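Local coordinates for protein ATP-dependent DNA helicase PIF1 (Candida albicans, PDB 7OTJ) that probably couples ATP hydrolysis to 5'-3' translocation on single-stranded DNA, unwinding duplexes and G-quadruplexes to maintain nuclear and mitochondrial genome stability, at residues L21-S26 and V140-F145; T53-L58 and I106-M111; Y146-V151 and S451-Q456. One frame throughout, in Å; residues are numbered along the deposited sequence.

Interaction 1 of 3, residues L21-S26 and V140-F145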
loop_
_atom_site.group_PDB
_atom_site.type_symbol
_atom_site.label_atom_id
_atom_site.label_comp_id
_atom_site.label_asym_id
_atom_site.label_seq_id
_atom_site.Cartn_x
_atom_site.Cartn_y
_atom_site.Cartn_z
ATOM N N LEU A 21 16.926 13.564 -0.014
ATOM C CA LEU A 21 16.943 13.283 1.410
ATOM C C LEU A 21 15.984 12.155 1.751
ATOM O O LEU A 21 15.099 11.789 0.970
ATOM C CB LEU A 21 16.602 14.541 2.221
ATOM C CG LEU A 21 15.279 15.280 2.003
ATOM C CD1 LEU A 21 14.102 14.574 2.701
ATOM C CD2 LEU A 21 15.423 16.705 2.513
ATOM N N PHE A 22 16.175 11.627 2.954
ATOM C CA PHE A 22 15.290 10.659 3.580
ATOM C C PHE A 22 14.808 11.256 4.891
ATOM O O PHE A 22 15.618 11.722 5.696
ATOM C CB PHE A 22 16.030 9.339 3.805
ATOM C CG PHE A 22 15.399 8.433 4.833
ATOM C CD1 PHE A 22 14.134 7.898 4.642
ATOM C CD2 PHE A 22 16.102 8.075 5.972
ATOM C CE1 PHE A 22 13.578 7.048 5.578
ATOM C CE2 PHE A 22 15.555 7.227 6.907
ATOM C CZ PHE A 22 14.294 6.709 6.712
ATOM N N TYR A 23 13.499 11.289 5.096
ATOM C CA TYR A 23 12.976 11.755 6.367
ATOM C C TYR A 23 12.145 10.652 7.006
ATOM O O TYR A 23 11.416 9.923 6.321
ATOM C CB TYR A 23 12.197 13.068 6.228
ATOM C CG TYR A 23 10.855 13.014 5.545
ATOM C CD1 TYR A 23 9.685 12.896 6.286
ATOM C CD2 TYR A 23 10.748 13.143 4.166
ATOM C CE1 TYR A 23 8.448 12.879 5.670
ATOM C CE2 TYR A 23 9.511 13.125 3.541
ATOM C CZ TYR A 23 8.366 12.994 4.299
ATOM O OH TYR A 23 7.131 12.977 3.688
ATOM N N THR A 24 12.330 10.489 8.315
ATOM C CA THR A 24 11.785 9.345 9.028
ATOM C C THR A 24 11.088 9.757 10.320
ATOM O O THR A 24 10.964 10.951 10.624
ATOM C CB THR A 24 12.910 8.346 9.313
ATOM O OG1 THR A 24 12.353 7.069 9.646
ATOM C CG2 THR A 24 13.806 8.840 10.440
ATOM N N GLY A 25 10.643 8.775 11.085
ATOM C CA GLY A 25 9.917 9.002 12.319
ATOM C C GLY A 25 9.006 7.832 12.601
ATOM O O GLY A 25 8.677 7.041 11.720
ATOM N N SER A 26 8.554 7.749 13.854
ATOM C CA SER A 26 7.745 6.616 14.288
ATOM C C SER A 26 6.420 6.582 13.527
ATOM O O SER A 26 6.072 7.497 12.782
ATOM C CB SER A 26 7.453 6.690 15.793
ATOM O OG SER A 26 8.618 6.578 16.595
ATOM N N VAL A 140 13.472 11.490 -2.769
ATOM C CA VAL A 140 12.816 11.826 -1.505
ATOM C C VAL A 140 12.292 10.520 -0.924
ATOM O O VAL A 140 11.226 10.036 -1.324
ATOM C CB VAL A 140 11.682 12.843 -1.676
ATOM C CG1 VAL A 140 10.980 13.092 -0.329
ATOM C CG2 VAL A 140 12.201 14.154 -2.289
ATOM N N ALA A 141 13.051 9.925 -0.010
ATOM C CA ALA A 141 12.644 8.696 0.651
ATOM C C ALA A 141 11.928 9.009 1.956
ATOM O O ALA A 141 12.343 9.891 2.714
ATOM C CB ALA A 141 13.853 7.802 0.924
ATOM N N CYS A 142 10.873 8.252 2.234
ATOM C CA CYS A 142 10.024 8.519 3.385
ATOM C C CYS A 142 9.567 7.195 3.978
ATOM O O CYS A 142 9.030 6.350 3.258
ATOM C CB CYS A 142 8.823 9.378 2.980
ATOM S SG CYS A 142 7.590 9.613 4.262
ATOM N N GLY A 143 9.779 7.011 5.276
ATOM C CA GLY A 143 9.314 5.796 5.917
ATOM C C GLY A 143 9.990 5.587 7.262
ATOM O O GLY A 143 10.518 6.522 7.863
ATOM N N ASP A 144 9.963 4.331 7.705
ATOM C CA ASP A 144 10.391 3.969 9.053
ATOM C C ASP A 144 10.955 2.559 8.978
ATOM O O ASP A 144 10.206 1.613 8.718
ATOM C CB ASP A 144 9.221 4.057 10.035
ATOM C CG ASP A 144 9.614 3.701 11.466
ATOM O OD1 ASP A 144 10.829 3.622 11.764
ATOM O OD2 ASP A 144 8.699 3.496 12.301
ATOM N N PHE A 145 12.270 2.416 9.162
ATOM C CA PHE A 145 12.873 1.096 9.023
ATOM C C PHE A 145 12.586 0.171 10.208
ATOM O O PHE A 145 12.894 -1.023 10.119
ATOM C CB PHE A 145 14.383 1.219 8.790
ATOM C CG PHE A 145 14.745 1.737 7.417
ATOM C CD1 PHE A 145 14.601 0.934 6.293
ATOM C CD2 PHE A 145 15.232 3.025 7.249
ATOM C CE1 PHE A 145 14.931 1.407 5.030
ATOM C CE2 PHE A 145 15.564 3.502 5.990
ATOM C CZ PHE A 145 15.414 2.696 4.880
#
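The first torsions of F22 and Y23 set their rings against A141 and C142 of strand 138-143, on opposite faces of the sheet. In F22, CG stands trans to the backbone N (chi1 161°), and the ring runs forward on the A141 side. In Y23, CG is set between the backbone N and the carbonyl carbon (chi1 71°), and the ring lies over C142. The F22 ring turns its edge to the backbone of A141 to G143. Its CD1 is 3.7 Å from A141 CB. Further out, F22 CZ reaches F145 CE2 at 3.5 Å, the two ring planes meeting at 55° in an oblique aromatic pair.

On the other face, C142 CB sits above the Y23 ring, 4.2 Å from its centroid, as a CH-pi contact. C142 SG lies obliquely beside the same ring in a sulfur-aromatic contact. V140 CG1 approaches at the ring edge, near its plane, and the Y23 hydroxyl is hydrogen-bonded to K31 O.

The backbones run parallel. A141 N donates to L21 O at 2.9 Å, and Y23 N donates to A141 O at 3.0 Å. The next rung, G143 N to Y23 O, is weak at 3.5 Å. There the T24 hydroxyl takes over, with OG1 donating to a lone pair of G143 O at 2.6 Å. Beyond it D144 packs beside G25 O, and its carboxylate forms a salt bridge with R206. G25 and S26 begin what fits the P-loop (Walker A), and S26 lines the ADP pocket.

These are two inner strands of the parallel RecA-like sheet. Strand 21-25 has strand 182-186 on its other edge, and strand 138-143 has 103-107. Helices 6-16 and 31-45 cover the Y23 face, while W176 and helix 503-511 cover the F22 face.

Interaction 2 of 3, residues T53-L58 and I106-M111. With nucleotides of chain C.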
loop_
_atom_site.group_PDB
_atom_site.type_symbol
_atom_site.label_atom_id
_atom_site.label_comp_id
_atom_site.label_asym_id
_atom_site.label_seq_id
_atom_site.Cartn_x
_atom_site.Cartn_y
_atom_site.Cartn_z
ATOM N N THR A 53 5.464 7.542 -5.492
ATOM C CA THR A 53 5.589 6.088 -5.423
ATOM C C THR A 53 5.644 5.640 -3.970
ATOM O O THR A 53 5.988 6.411 -3.070
ATOM C CB THR A 53 6.831 5.502 -6.128
ATOM O OG1 THR A 53 8.026 5.954 -5.479
ATOM C CG2 THR A 53 6.867 5.831 -7.612
ATOM N N ALA A 54 5.238 4.394 -3.752
ATOM C CA ALA A 54 5.368 3.735 -2.466
ATOM C C ALA A 54 5.671 2.266 -2.717
ATOM O O ALA A 54 5.521 1.761 -3.833
ATOM C CB ALA A 54 4.106 3.908 -1.613
ATOM N N SER A 55 6.115 1.580 -1.662
ATOM C CA SER A 55 6.555 0.196 -1.806
ATOM C C SER A 55 5.394 -0.753 -2.080
ATOM O O SER A 55 5.595 -1.800 -2.703
ATOM C CB SER A 55 7.304 -0.250 -0.555
ATOM O OG SER A 55 6.510 -0.037 0.599
ATOM N N THR A 56 4.198 -0.449 -1.580
ATOM C CA THR A 56 3.032 -1.290 -1.816
ATOM C C THR A 56 1.933 -0.493 -2.510
ATOM O O THR A 56 1.915 0.742 -2.482
ATOM C CB THR A 56 2.489 -1.874 -0.504
ATOM O OG1 THR A 56 2.049 -0.808 0.345
ATOM C CG2 THR A 56 3.560 -2.666 0.209
ATOM N N GLY A 57 0.981 -1.222 -3.098
ATOM C CA GLY A 57 -0.080 -0.564 -3.843
ATOM C C GLY A 57 -0.962 0.298 -2.963
ATOM O O GLY A 57 -1.279 1.438 -3.310
ATOM N N LEU A 58 -1.356 -0.228 -1.801
ATOM C CA LEU A 58 -2.255 0.511 -0.925
ATOM C C LEU A 58 -1.564 1.732 -0.327
ATOM O O LEU A 58 -2.178 2.798 -0.198
ATOM C CB LEU A 58 -2.777 -0.416 0.173
ATOM C CG LEU A 58 -4.180 -0.150 0.713
ATOM C CD1 LEU A 58 -5.167 0.016 -0.431
ATOM C CD2 LEU A 58 -4.604 -1.292 1.622
ATOM N N ILE A 106 9.440 8.154 -2.666
ATOM C CA ILE A 106 9.207 6.754 -2.318
ATOM C C ILE A 106 8.728 6.722 -0.875
ATOM O O ILE A 106 9.531 6.868 0.055
ATOM C CB ILE A 106 10.454 5.880 -2.489
ATOM C CG1 ILE A 106 11.108 6.122 -3.850
ATOM C CG2 ILE A 106 10.084 4.411 -2.310
ATOM C CD1 ILE A 106 12.382 5.342 -4.039
ATOM N N ASP A 107 7.427 6.530 -0.678
ATOM C CA ASP A 107 6.902 6.347 0.665
ATOM C C ASP A 107 7.038 4.879 1.060
ATOM O O ASP A 107 7.204 3.995 0.215
ATOM C CB ASP A 107 5.442 6.812 0.755
ATOM C CG ASP A 107 5.016 7.191 2.180
ATOM O OD1 ASP A 107 5.743 6.874 3.145
ATOM O OD2 ASP A 107 3.945 7.816 2.337
ATOM N N GLU A 108 7.002 4.635 2.369
ATOM C CA GLU A 108 7.198 3.306 2.938
ATOM C C GLU A 108 8.474 2.660 2.398
ATOM O O GLU A 108 8.476 1.553 1.861
ATOM C CB GLU A 108 5.974 2.424 2.685
ATOM C CG GLU A 108 4.700 2.938 3.338
ATOM C CD GLU A 108 4.749 2.907 4.868
ATOM O OE1 GLU A 108 3.775 3.373 5.497
ATOM O OE2 GLU A 108 5.747 2.419 5.443
ATOM N N ILE A 109 9.580 3.388 2.567
ATOM C CA ILE A 109 10.865 2.959 2.045
ATOM C C ILE A 109 11.358 1.681 2.710
ATOM O O ILE A 109 12.230 0.996 2.155
ATOM C CB ILE A 109 11.875 4.112 2.224
ATOM C CG1 ILE A 109 13.145 3.877 1.403
ATOM C CG2 ILE A 109 12.184 4.314 3.694
ATOM C CD1 ILE A 109 12.920 3.915 -0.082
ATOM N N SER A 110 10.798 1.319 3.872
ATOM C CA SER A 110 11.328 0.180 4.619
ATOM C C SER A 110 11.186 -1.119 3.843
ATOM O O SER A 110 12.051 -1.996 3.942
ATOM C CB SER A 110 10.640 0.061 5.984
ATOM O OG SER A 110 9.311 -0.421 5.880
ATOM N N MET A 111 10.144 -1.235 3.024
ATOM C CA MET A 111 9.871 -2.442 2.256
ATOM C C MET A 111 10.523 -2.425 0.877
ATOM O O MET A 111 10.278 -3.336 0.081
ATOM C CB MET A 111 8.355 -2.660 2.115
ATOM C CG MET A 111 7.696 -3.284 3.353
ATOM S SD MET A 111 5.906 -3.591 3.263
ATOM C CE MET A 111 5.259 -1.933 3.360
ATOM P P DT C 4 1.630 -5.368 -3.345
ATOM O OP1 DT C 4 1.001 -4.025 -3.348
ATOM O OP2 DT C 4 0.810 -6.589 -3.500
ATOM O "O5'" DT C 4 2.758 -5.343 -4.479
ATOM C "C5'" DT C 4 3.631 -4.231 -4.559
ATOM C "C4'" DT C 4 4.760 -4.477 -5.541
ATOM O "O4'" DT C 4 5.650 -5.491 -5.028
ATOM C "C3'" DT C 4 4.327 -4.994 -6.896
ATOM O "O3'" DT C 4 3.942 -3.910 -7.702
ATOM C "C2'" DT C 4 5.610 -5.649 -7.404
ATOM C "C1'" DT C 4 6.230 -6.196 -6.114
ATOM N N1 DT C 4 6.017 -7.675 -5.913
ATOM C C2 DT C 4 7.097 -8.516 -6.003
ATOM O O2 DT C 4 8.224 -8.126 -6.234
ATOM N N3 DT C 4 6.814 -9.841 -5.811
ATOM C C4 DT C 4 5.583 -10.403 -5.545
ATOM O O4 DT C 4 5.435 -11.608 -5.391
ATOM C C5 DT C 4 4.485 -9.473 -5.461
ATOM C C7 DT C 4 3.100 -9.974 -5.171
ATOM C C6 DT C 4 4.748 -8.165 -5.645
#
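S55 and E108 mark the close-packed end of this contact, where two parallel strands give way to loops. S55 OG, held between its backbone N and carbonyl carbon (chi1 54°), donates to E108 O at 2.8 Å. The same hydroxyl lies 3.3 Å from E108 CB, and M111 CB packs against it from the 3-10 turn. Earlier on, the strands are joined by D107 N donating to T53 O at 2.8 Å and by S55 N donating to D107 O at 3.2 Å. T53 and I106 point the same way, side by side, with T53 OG1 3.5 Å from I106 CG1. A54 CB meets D107 CB on the other face.

The D107 carboxylate turns away from A54. Its OD1 accepts from E108 N at 2.7 Å, while OD2 is bonded to S32 OG of the probable P-loop. E108 touches the bound tetrafluoroaluminate, and its OE2 accepts from Q456 NE2. This acidic pair fits the Walker B motif of helicases.

The DNA side is looser. T56 CG2 meets the end of M111, 3.7 Å from CE, and the two side chains cross at a slant. M111 and G57 are partly exposed. Here the chain turns to the nucleic acid, as G57 N donates to OP1 of DT4 of chain C at 2.8 Å. T56 is the N-cap of the helix that follows, with a weak bond from A59 N to its OG1.

Strands 50-54 and 103-107 are neighbours in the parallel sheet, flanked by 66-67 and 138-143. Helix 57-61 packs on A54 and E108, and helix 68-72 covers T53 and I106.

Interaction 3 of 3, residues Y146-V151 and S451-Q456. With ALF (tetrafluoroaluminate ion), chain F; nucleotides of chain C.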
loop_
_atom_site.group_PDB
_atom_site.type_symbol
_atom_site.label_atom_id
_atom_site.label_comp_id
_atom_site.label_asym_id
_atom_site.label_seq_id
_atom_site.Cartn_x
_atom_site.Cartn_y
_atom_site.Cartn_z
ATOM N N TYR A 146 12.000 0.674 11.303
ATOM C CA TYR A 146 11.498 -0.214 12.350
ATOM C C TYR A 146 10.205 -0.904 11.941
ATOM O O TYR A 146 9.727 -1.783 12.667
ATOM C CB TYR A 146 11.278 0.550 13.665
ATOM C CG TYR A 146 12.533 0.729 14.491
ATOM C CD1 TYR A 146 13.344 -0.353 14.791
ATOM C CD2 TYR A 146 12.915 1.983 14.955
ATOM C CE1 TYR A 146 14.497 -0.200 15.540
ATOM C CE2 TYR A 146 14.068 2.147 15.701
ATOM C CZ TYR A 146 14.856 1.050 15.989
ATOM O OH TYR A 146 16.009 1.195 16.729
ATOM N N GLN A 147 9.639 -0.522 10.805
ATOM C CA GLN A 147 8.450 -1.136 10.240
ATOM C C GLN A 147 8.891 -2.265 9.303
ATOM O O GLN A 147 10.037 -2.718 9.355
ATOM C CB GLN A 147 7.572 -0.060 9.601
ATOM C CG GLN A 147 7.103 0.986 10.637
ATOM C CD GLN A 147 5.958 1.866 10.159
ATOM O OE1 GLN A 147 5.203 1.493 9.264
ATOM N NE2 GLN A 147 5.823 3.039 10.765
ATOM N N LEU A 148 7.966 -2.808 8.523
ATOM C CA LEU A 148 8.219 -4.074 7.843
ATOM C C LEU A 148 9.435 -3.988 6.918
ATOM O O LEU A 148 9.580 -3.005 6.180
ATOM C CB LEU A 148 6.973 -4.504 7.071
ATOM C CG LEU A 148 5.914 -5.068 8.030
ATOM C CD1 LEU A 148 4.525 -5.135 7.413
ATOM C CD2 LEU A 148 6.352 -6.442 8.521
ATOM N N PRO A 149 10.330 -4.975 6.947
ATOM C CA PRO A 149 11.488 -4.980 6.048
ATOM C C PRO A 149 11.080 -5.407 4.651
ATOM O O PRO A 149 9.920 -5.786 4.433
ATOM C CB PRO A 149 12.415 -6.015 6.700
ATOM C CG PRO A 149 11.469 -6.988 7.313
ATOM C CD PRO A 149 10.337 -6.141 7.845
ATOM N N PRO A 150 11.984 -5.332 3.671
ATOM C CA PRO A 150 11.661 -5.857 2.335
ATOM C C PRO A 150 11.287 -7.331 2.396
ATOM O O PRO A 150 11.869 -8.104 3.157
ATOM C CB PRO A 150 12.957 -5.641 1.541
ATOM C CG PRO A 150 13.693 -4.598 2.277
ATOM C CD PRO A 150 13.341 -4.758 3.721
ATOM N N VAL A 151 10.343 -7.728 1.553
ATOM C CA VAL A 151 9.867 -9.107 1.547
ATOM C C VAL A 151 10.907 -10.001 0.884
ATOM O O VAL A 151 11.367 -9.721 -0.230
ATOM C CB VAL A 151 8.503 -9.209 0.847
ATOM C CG1 VAL A 151 8.090 -10.669 0.708
ATOM C CG2 VAL A 151 7.448 -8.427 1.634
ATOM N N SER A 451 -4.078 -7.893 5.347
ATOM C CA SER A 451 -2.769 -8.303 5.829
ATOM C C SER A 451 -2.076 -7.134 6.521
ATOM O O SER A 451 -2.263 -5.968 6.156
ATOM C CB SER A 451 -1.903 -8.830 4.682
ATOM O OG SER A 451 -1.529 -7.802 3.778
ATOM N N ILE A 452 -1.283 -7.454 7.545
ATOM C CA ILE A 452 -0.514 -6.421 8.233
ATOM C C ILE A 452 0.383 -5.690 7.246
ATOM O O ILE A 452 0.573 -4.472 7.346
ATOM C CB ILE A 452 0.287 -7.029 9.398
ATOM C CG1 ILE A 452 -0.674 -7.566 10.464
ATOM C CG2 ILE A 452 1.232 -5.996 10.000
ATOM C CD1 ILE A 452 -0.007 -8.337 11.567
ATOM N N HIS A 453 0.940 -6.420 6.270
ATOM C CA HIS A 453 1.795 -5.797 5.264
ATOM C C HIS A 453 1.057 -4.683 4.535
ATOM O O HIS A 453 1.543 -3.548 4.460
ATOM C CB HIS A 453 2.290 -6.851 4.272
ATOM C CG HIS A 453 3.589 -7.482 4.662
ATOM N ND1 HIS A 453 3.681 -8.471 5.622
ATOM C CD2 HIS A 453 4.851 -7.261 4.225
ATOM C CE1 HIS A 453 4.945 -8.831 5.756
ATOM N NE2 HIS A 453 5.675 -8.111 4.921
ATOM N N LYS A 454 -0.157 -4.968 4.061
ATOM C CA LYS A 454 -0.916 -3.979 3.312
ATOM C C LYS A 454 -1.537 -2.921 4.213
ATOM O O LYS A 454 -1.952 -1.870 3.716
ATOM C CB LYS A 454 -2.006 -4.666 2.477
ATOM C CG LYS A 454 -1.472 -5.466 1.280
ATOM C CD LYS A 454 -2.584 -6.158 0.482
ATOM C CE LYS A 454 -3.695 -5.185 0.085
ATOM N NZ LYS A 454 -4.875 -5.843 -0.558
ATOM N N SER A 455 -1.600 -3.158 5.523
ATOM C CA SER A 455 -2.058 -2.103 6.419
ATOM C C SER A 455 -1.008 -1.026 6.635
ATOM O O SER A 455 -1.368 0.095 7.010
ATOM C CB SER A 455 -2.453 -2.677 7.782
ATOM O OG SER A 455 -1.309 -3.116 8.499
ATOM N N GLN A 456 0.269 -1.331 6.404
ATOM C CA GLN A 456 1.324 -0.373 6.705
ATOM C C GLN A 456 1.109 0.911 5.912
ATOM O O GLN A 456 1.114 0.902 4.676
ATOM C CB GLN A 456 2.696 -0.975 6.418
ATOM C CG GLN A 456 3.839 -0.055 6.824
ATOM C CD GLN A 456 5.192 -0.739 6.788
ATOM O OE1 GLN A 456 5.348 -1.859 7.267
ATOM N NE2 GLN A 456 6.180 -0.060 6.226
HETATM AL AL ALF F . 2.889 5.094 9.071
HETATM F F1 ALF F . 3.299 5.407 7.367
HETATM F F2 ALF F . 2.461 4.783 10.778
HETATM F F3 ALF F . 4.582 5.467 9.498
HETATM F F4 ALF F . 1.174 4.796 8.669
ATOM P P DT C 2 1.765 -15.311 3.079
ATOM O OP1 DT C 2 0.631 -15.607 3.984
ATOM O OP2 DT C 2 1.894 -16.016 1.783
ATOM O "O5'" DT C 2 1.765 -13.735 2.814
ATOM C "C5'" DT C 2 1.494 -12.831 3.883
ATOM C "C4'" DT C 2 2.402 -11.615 3.817
ATOM O "O4'" DT C 2 3.735 -12.001 4.200
ATOM C "C3'" DT C 2 2.505 -10.978 2.441
ATOM O "O3'" DT C 2 1.619 -9.879 2.376
ATOM C "C2'" DT C 2 3.965 -10.523 2.335
ATOM C "C1'" DT C 2 4.700 -11.381 3.365
ATOM N N1 DT C 2 5.565 -12.452 2.772
ATOM C C2 DT C 2 6.856 -12.604 3.231
ATOM O O2 DT C 2 7.349 -11.887 4.087
ATOM N N3 DT C 2 7.560 -13.619 2.638
ATOM C C4 DT C 2 7.108 -14.488 1.664
ATOM O O4 DT C 2 7.820 -15.371 1.193
ATOM C C5 DT C 2 5.743 -14.285 1.239
ATOM C C7 DT C 2 5.143 -15.170 0.186
ATOM C C6 DT C 2 5.044 -13.291 1.809
ATOM P P DT C 3 0.738 -9.624 1.061
ATOM O OP1 DT C 3 -0.458 -8.845 1.469
ATOM O OP2 DT C 3 0.573 -10.928 0.376
ATOM O "O5'" DT C 3 1.682 -8.704 0.145
ATOM C "C5'" DT C 3 2.114 -7.440 0.631
ATOM C "C4'" DT C 3 3.285 -6.886 -0.177
ATOM O "O4'" DT C 3 4.435 -7.740 -0.023
ATOM C "C3'" DT C 3 3.060 -6.785 -1.673
ATOM O "O3'" DT C 3 2.460 -5.540 -1.980
ATOM C "C2'" DT C 3 4.479 -6.869 -2.238
ATOM C "C1'" DT C 3 5.208 -7.736 -1.213
ATOM N N1 DT C 3 5.404 -9.146 -1.639
ATOM C C2 DT C 3 6.567 -9.502 -2.274
ATOM O O2 DT C 3 7.453 -8.710 -2.530
ATOM N N3 DT C 3 6.653 -10.832 -2.607
ATOM C C4 DT C 3 5.706 -11.819 -2.360
ATOM O O4 DT C 3 5.866 -12.990 -2.695
ATOM C C5 DT C 3 4.511 -11.372 -1.683
ATOM C C7 DT C 3 3.412 -12.345 -1.363
ATOM C C6 DT C 3 4.423 -10.075 -1.356
HETATM O O HOH W 1 8.104 -7.972 5.193
HETATM O O HOH W 2 3.565 2.872 8.380
#
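Q456 NE2 is gripped by E108 and S110, and this holds the amide so that OE1 accepts from L148 N at 3.1 Å. L148 N stands 26° off the plane of the amide carbonyl. Q456 CG lies trans to the backbone N (chi1 -175°) with the chain extended beyond it, which carries the amide to L148. This side chain runs alongside L148, the two pointing opposite ways. It also crosses Q147, whose OE1 lies 3.2 Å from Q456 CG, with the two amide planes 73° apart.

Q147 carries the contact into the ATPase site. Its NE2 donates to F3 of the tetrafluoroaluminate at 3.0 Å and is also bonded to D144 OD2. With ADP alongside, this ion is a standard mimic of the phosphate in flight during hydrolysis. K31, R191 and R482 hold the same ion.

The H453 imidazole is sandwiched. L148 CD1 sits over the centre of one face, 3.8 Å from the ring centroid, in a CH-pi contact. The sugar of DT2 of chain C covers the opposite face, its C1' 3.5 Å from H453 CE1. V151 CG2 approaches the ring obliquely at 3.7 Å from NE2, while V151 CG1 meets the base of DT2 of chain C at 3.4 Å from C2. S451 OG donates to OP1 of DT3 of chain C at 2.8 Å and also accepts from K454 N as the N-cap of the short helix. DNA and nucleotide sites are thus bridged by adjacent residues, consistent with helicase motifs III (Q147) and V (S451 to Q456).

The loop 146-151 leaves strand 138-143 of the first RecA-like sheet. Helix 452-455 follows strand 449-451, at the margin of the second parallel sheet. Helix 475-481 packs on both sides of the joint, against Q147, L148, I452 and Q456.

Interactions 1 and 2 belong to one parallel sheet of the first RecA-like domain, with centres about 11 Å apart. Strands 138-143 and 103-107 are direct neighbours there. Along the chain, interaction 2 falls between the two segments of interaction 1. Interaction 3 comes last: residues 146-151 continue directly from 140-145, but 451-456 belongs to the second RecA-like domain. Its centre is about 10 Å from that of interaction 2 and 15 Å from that of interaction 1. Two bonds, S110 to L148 and E108 to Q456, tie interactions 2 and 3. All three border the nucleotide cleft, and interactions 2 and 3 also reach the DNA, consistent with coupling of hydrolysis to movement.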